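PDB 3R0O: carnitinyl-CoA dehydratase from Mycobacterium avium, which probably catalyses the reversible loss of water from carnitinyl-CoA to give crotonobetainyl-CoA, as a member of the enoyl-CoA hydratase/isomerase (crotonase) family. Local coordinates for residues A[61-66]-A[104-109]; A[131-136]-A[196-201]. All blocks are in the same frame, centred on the assembly; numbering follows the deposited sequence.

Interaction 1. Residues A[61-66]-A[104-109]; sequences WAVVIT and HFIDKP. With EDO (1,2-ethanediol), chain D.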
# COMPACT_ATOMS: atom_id res chain seq x y z
N TRP A 61 -19.74 -11.22 18.05
CA TRP A 61 -18.77 -10.13 17.97
C TRP A 61 -17.62 -10.37 17.00
O TRP A 61 -16.83 -9.46 16.74
CB TRP A 61 -18.23 -9.75 19.36
CG TRP A 61 -19.30 -9.28 20.36
CD1 TRP A 61 -20.63 -9.04 20.10
CD2 TRP A 61 -19.08 -8.95 21.73
NE1 TRP A 61 -21.26 -8.61 21.27
CE2 TRP A 61 -20.33 -8.54 22.27
CE3 TRP A 61 -17.96 -8.96 22.57
CZ2 TRP A 61 -20.48 -8.16 23.61
CZ3 TRP A 61 -18.11 -8.57 23.90
CH2 TRP A 61 -19.36 -8.18 24.41
N ALA A 62 -17.53 -11.58 16.45
CA ALA A 62 -16.52 -11.94 15.45
C ALA A 62 -16.93 -13.20 14.73
O ALA A 62 -17.73 -13.97 15.24
CB ALA A 62 -15.16 -12.12 16.08
N VAL A 63 -16.40 -13.37 13.52
CA VAL A 63 -16.69 -14.51 12.67
C VAL A 63 -15.39 -15.18 12.25
O VAL A 63 -14.38 -14.50 11.97
CB VAL A 63 -17.52 -14.09 11.42
CG1 VAL A 63 -17.65 -15.21 10.41
CG2 VAL A 63 -18.89 -13.57 11.82
N VAL A 64 -15.41 -16.52 12.24
CA VAL A 64 -14.32 -17.31 11.70
C VAL A 64 -14.89 -18.21 10.61
O VAL A 64 -15.93 -18.85 10.81
CB VAL A 64 -13.64 -18.17 12.81
CG1 VAL A 64 -12.58 -19.13 12.20
CG2 VAL A 64 -13.01 -17.25 13.91
N ILE A 65 -14.23 -18.23 9.45
CA ILE A 65 -14.57 -19.17 8.39
C ILE A 65 -13.40 -20.13 8.14
O ILE A 65 -12.24 -19.71 8.10
CB ILE A 65 -15.01 -18.43 7.08
CG1 ILE A 65 -15.59 -19.42 6.06
CG2 ILE A 65 -13.85 -17.63 6.48
CD1 ILE A 65 -16.51 -18.74 4.97
N THR A 66 -13.70 -21.42 7.97
CA THR A 66 -12.67 -22.43 7.75
C THR A 66 -13.21 -23.54 6.83
O THR A 66 -14.40 -23.55 6.50
CB THR A 66 -12.17 -23.00 9.13
OG1 THR A 66 -10.87 -23.60 8.99
CG2 THR A 66 -13.19 -24.00 9.72
N HIS A 104 -19.81 -8.99 0.50
CA HIS A 104 -20.84 -9.09 1.53
C HIS A 104 -20.24 -8.48 2.79
O HIS A 104 -19.86 -9.19 3.73
CB HIS A 104 -21.25 -10.57 1.70
CG HIS A 104 -22.44 -10.79 2.60
ND1 HIS A 104 -23.06 -12.02 2.72
CD2 HIS A 104 -23.13 -9.96 3.43
CE1 HIS A 104 -24.07 -11.94 3.56
NE2 HIS A 104 -24.13 -10.70 4.02
N PHE A 105 -20.11 -7.15 2.81
CA PHE A 105 -19.52 -6.48 3.98
C PHE A 105 -20.41 -6.63 5.24
O PHE A 105 -21.62 -6.48 5.14
CB PHE A 105 -19.23 -5.00 3.68
CG PHE A 105 -18.54 -4.27 4.81
CD1 PHE A 105 -17.16 -4.13 4.83
CD2 PHE A 105 -19.29 -3.71 5.84
CE1 PHE A 105 -16.53 -3.45 5.86
CE2 PHE A 105 -18.66 -3.04 6.88
CZ PHE A 105 -17.29 -2.90 6.89
N ILE A 106 -19.82 -6.97 6.39
CA ILE A 106 -20.54 -6.93 7.67
C ILE A 106 -19.70 -6.19 8.72
O ILE A 106 -18.48 -6.07 8.58
CB ILE A 106 -20.92 -8.33 8.19
CG1 ILE A 106 -19.68 -9.19 8.51
CG2 ILE A 106 -21.79 -9.07 7.17
CD1 ILE A 106 -19.98 -10.44 9.38
N ASP A 107 -20.34 -5.71 9.78
CA ASP A 107 -19.66 -4.95 10.83
C ASP A 107 -18.69 -5.78 11.66
O ASP A 107 -17.71 -5.25 12.18
CB ASP A 107 -20.69 -4.31 11.76
CG ASP A 107 -21.52 -3.23 11.09
OD1 ASP A 107 -20.99 -2.47 10.25
OD2 ASP A 107 -22.70 -3.13 11.42
N LYS A 108 -18.98 -7.07 11.79
CA LYS A 108 -18.22 -7.98 12.65
C LYS A 108 -16.90 -8.39 11.98
O LYS A 108 -16.87 -8.63 10.78
CB LYS A 108 -19.07 -9.22 12.98
CG LYS A 108 -20.56 -8.94 13.28
CD LYS A 108 -20.74 -7.95 14.45
CE LYS A 108 -22.22 -7.45 14.52
NZ LYS A 108 -23.09 -8.47 15.13
N PRO A 109 -15.80 -8.43 12.75
CA PRO A 109 -14.52 -8.85 12.15
C PRO A 109 -14.55 -10.31 11.69
O PRO A 109 -15.17 -11.17 12.34
CB PRO A 109 -13.52 -8.69 13.31
CG PRO A 109 -14.08 -7.70 14.14
CD PRO A 109 -15.60 -7.93 14.12
C1 EDO D . -17.18 -11.25 4.49
O1 EDO D . -17.85 -10.37 5.39
C2 EDO D . -15.75 -10.78 4.25
O2 EDO D . -15.19 -10.30 5.48
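Ala62 and Pro109 bring the two backbones together, their CA atoms 4.9 Å apart, just where the loop 104-109 turns into the next strand. The hydrogen bond that joins them runs from Val63 N to Pro109 O, 2.8 Å long and close to straight at 159°. Ala62 CA passes the same oxygen at 3.5 Å with a weaker CA-H...O approach, so Pro109 O receives two neighbouring groups of the strand. Pro109 CD, the ring carbon bonded to its N, lies 3.3 Å from Trp61 O.

Further back along the loop the contact passes to aliphatic side chains. Ile106 carries CG1 between its own N and carbonyl carbon (chi1 64°), and the extended end reaches across to Val63, CD1 meeting CG2 at 4.1 Å; the two side chains cross at roughly a right angle. Lys108 adds only its CB, 4.4 Å from Trp61 O. Its ammonium group leaves the contact for the carbonyls of Ala54 and Val60. A molecule of 1,2-ethanediol, probably from the crystallisation liquor, donates from O1 to His104 O over 2.9 Å and also bonds to Thr110 OG1.

Val63 continues the parallel pairing through a backbone bond to Ile111 in strand 110-114, while Ala62 and Val64 bond to Ala26 of strand 25-30 on the other flank. Helix 41-56 covers Val63 and Ile106 through Ala54 and Gln55; helix 214-225 meets Pro109 with Val217, and Leu173 of the second subunit packs on the same proline.

Interaction 2. Residues A[131-136]-A[196-201]; sequences LVIACE and GTVVEA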
# COMPACT_ATOMS: atom_id res chain seq x y z
N LEU A 131 -8.70 -10.71 8.64
CA LEU A 131 -7.51 -11.28 9.23
C LEU A 131 -7.36 -12.73 8.71
O LEU A 131 -8.35 -13.35 8.29
CB LEU A 131 -7.66 -11.25 10.76
CG LEU A 131 -7.83 -9.83 11.36
CD1 LEU A 131 -8.30 -9.87 12.80
CD2 LEU A 131 -6.53 -9.06 11.26
N VAL A 132 -6.14 -13.24 8.70
CA VAL A 132 -5.90 -14.60 8.20
C VAL A 132 -4.90 -15.37 9.05
O VAL A 132 -3.81 -14.85 9.31
CB VAL A 132 -5.41 -14.62 6.72
CG1 VAL A 132 -5.15 -16.07 6.27
CG2 VAL A 132 -6.41 -13.95 5.79
N ILE A 133 -5.26 -16.60 9.45
CA ILE A 133 -4.31 -17.54 10.03
C ILE A 133 -4.23 -18.74 9.11
O ILE A 133 -5.26 -19.27 8.68
CB ILE A 133 -4.68 -17.97 11.48
CG1 ILE A 133 -4.64 -16.73 12.39
CG2 ILE A 133 -3.67 -19.02 12.00
CD1 ILE A 133 -4.94 -17.01 13.84
N ALA A 134 -3.01 -19.13 8.75
CA ALA A 134 -2.82 -20.28 7.87
C ALA A 134 -1.99 -21.35 8.58
O ALA A 134 -1.16 -21.04 9.42
CB ALA A 134 -2.16 -19.87 6.56
N CYS A 135 -2.22 -22.60 8.22
CA CYS A 135 -1.39 -23.68 8.69
C CYS A 135 -0.12 -23.73 7.83
O CYS A 135 -0.09 -23.11 6.76
CB CYS A 135 -2.16 -25.01 8.65
SG CYS A 135 -2.67 -25.49 6.98
N GLU A 136 0.92 -24.42 8.31
CA GLU A 136 2.22 -24.52 7.66
C GLU A 136 2.13 -24.90 6.20
O GLU A 136 2.80 -24.30 5.35
CB GLU A 136 3.09 -25.57 8.38
CG GLU A 136 3.70 -25.11 9.69
CD GLU A 136 4.82 -24.08 9.51
OE1 GLU A 136 5.42 -24.05 8.41
OE2 GLU A 136 5.11 -23.31 10.46
N GLY A 196 -3.64 -28.64 11.35
CA GLY A 196 -4.57 -29.19 12.31
C GLY A 196 -4.94 -28.25 13.44
O GLY A 196 -5.83 -28.58 14.22
N THR A 197 -4.29 -27.09 13.56
CA THR A 197 -4.55 -26.24 14.74
C THR A 197 -5.15 -24.89 14.40
O THR A 197 -5.33 -24.04 15.28
CB THR A 197 -3.28 -25.96 15.59
OG1 THR A 197 -2.41 -25.08 14.87
CG2 THR A 197 -2.55 -27.29 15.97
N VAL A 198 -5.48 -24.70 13.13
CA VAL A 198 -5.88 -23.41 12.62
C VAL A 198 -7.17 -22.84 13.30
O VAL A 198 -7.27 -21.64 13.58
CB VAL A 198 -5.92 -23.45 11.06
CG1 VAL A 198 -7.32 -23.77 10.51
CG2 VAL A 198 -5.36 -22.19 10.49
N VAL A 199 -8.13 -23.72 13.62
CA VAL A 199 -9.38 -23.27 14.24
C VAL A 199 -9.14 -22.75 15.66
O VAL A 199 -9.65 -21.69 16.01
CB VAL A 199 -10.50 -24.35 14.14
CG1 VAL A 199 -11.70 -24.02 15.04
CG2 VAL A 199 -10.95 -24.49 12.65
N GLU A 200 -8.35 -23.48 16.45
CA GLU A 200 -8.08 -22.98 17.80
C GLU A 200 -7.25 -21.70 17.74
O GLU A 200 -7.52 -20.79 18.51
CB GLU A 200 -7.48 -24.04 18.75
CG GLU A 200 -8.44 -25.23 19.05
CD GLU A 200 -9.76 -24.83 19.73
OE1 GLU A 200 -9.76 -23.96 20.64
OE2 GLU A 200 -10.80 -25.43 19.36
N ALA A 201 -6.30 -21.60 16.82
CA ALA A 201 -5.50 -20.38 16.67
C ALA A 201 -6.39 -19.21 16.25
O ALA A 201 -6.22 -18.08 16.72
CB ALA A 201 -4.35 -20.61 15.70
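Ile133, Val198 and Ala201 make an apolar strand-on-helix contact, in which strand 131-135 of the main sheet meets the first turn of helix 198-210. No hydrogen bond crosses it, and the backbones come nearest at Cys135 and Val198, with CA atoms 6.0 Å apart. Both branches of Ile133 take part. With CG1 beside the backbone N (chi1 -64°), CG2 is anti to that N and touches both helix residues, Val198 CG2 at 3.9 Å and Ala201 CB at 4.1 Å. The other branch runs on along the helix until Ile133 CD1 rests 3.3 Å from Ala201 O.

Val198 answers from the helix side; its side chain and that of Ile133 lie alongside each other and point opposite ways. Its CG2 lies against the strand backbone, 3.4 Å from Ile133 O and 3.9 Å from Cys135 N. One turn on, Ala201 N bonds to the O of Thr197, the N-cap residue, at 3.0 Å, as part of the first helical turn, and Ala201 CB faces Ile133.

Val193 of the adjoining edge strand touches both Ile133 and Ala201, and Leu205, further along the helix, also covers Ile133. The crotonase fold is a spiral of beta-beta-alpha units whose helices pack against the sheet, and the seating of helix 198-210 on strand 131-135 is consistent with it.

Interactions 1 and 2 lie on one mixed sheet, their centres about 16 Å apart, with strand 110-114 running between strands 62-67 and 131-135. They meet at Thr66, whose CG2 is 3.7 Å from Val199 CG2 and whose OG1 is 3.9 Å from Val198 CG1; thus the first turn of helix 198-210 spans from one strand to the other. Ala113 of the middle strand takes part as well, accepting a hydrogen bond from Thr66 OG1 and touching Val198. Both contacts also border the second subunit, through Leu173 of that chain on Pro109 and its Lys166 on Leu131 and Val132. The ethanediol, bound to His104 O and Thr110 OG1, belongs to interaction 1 alone.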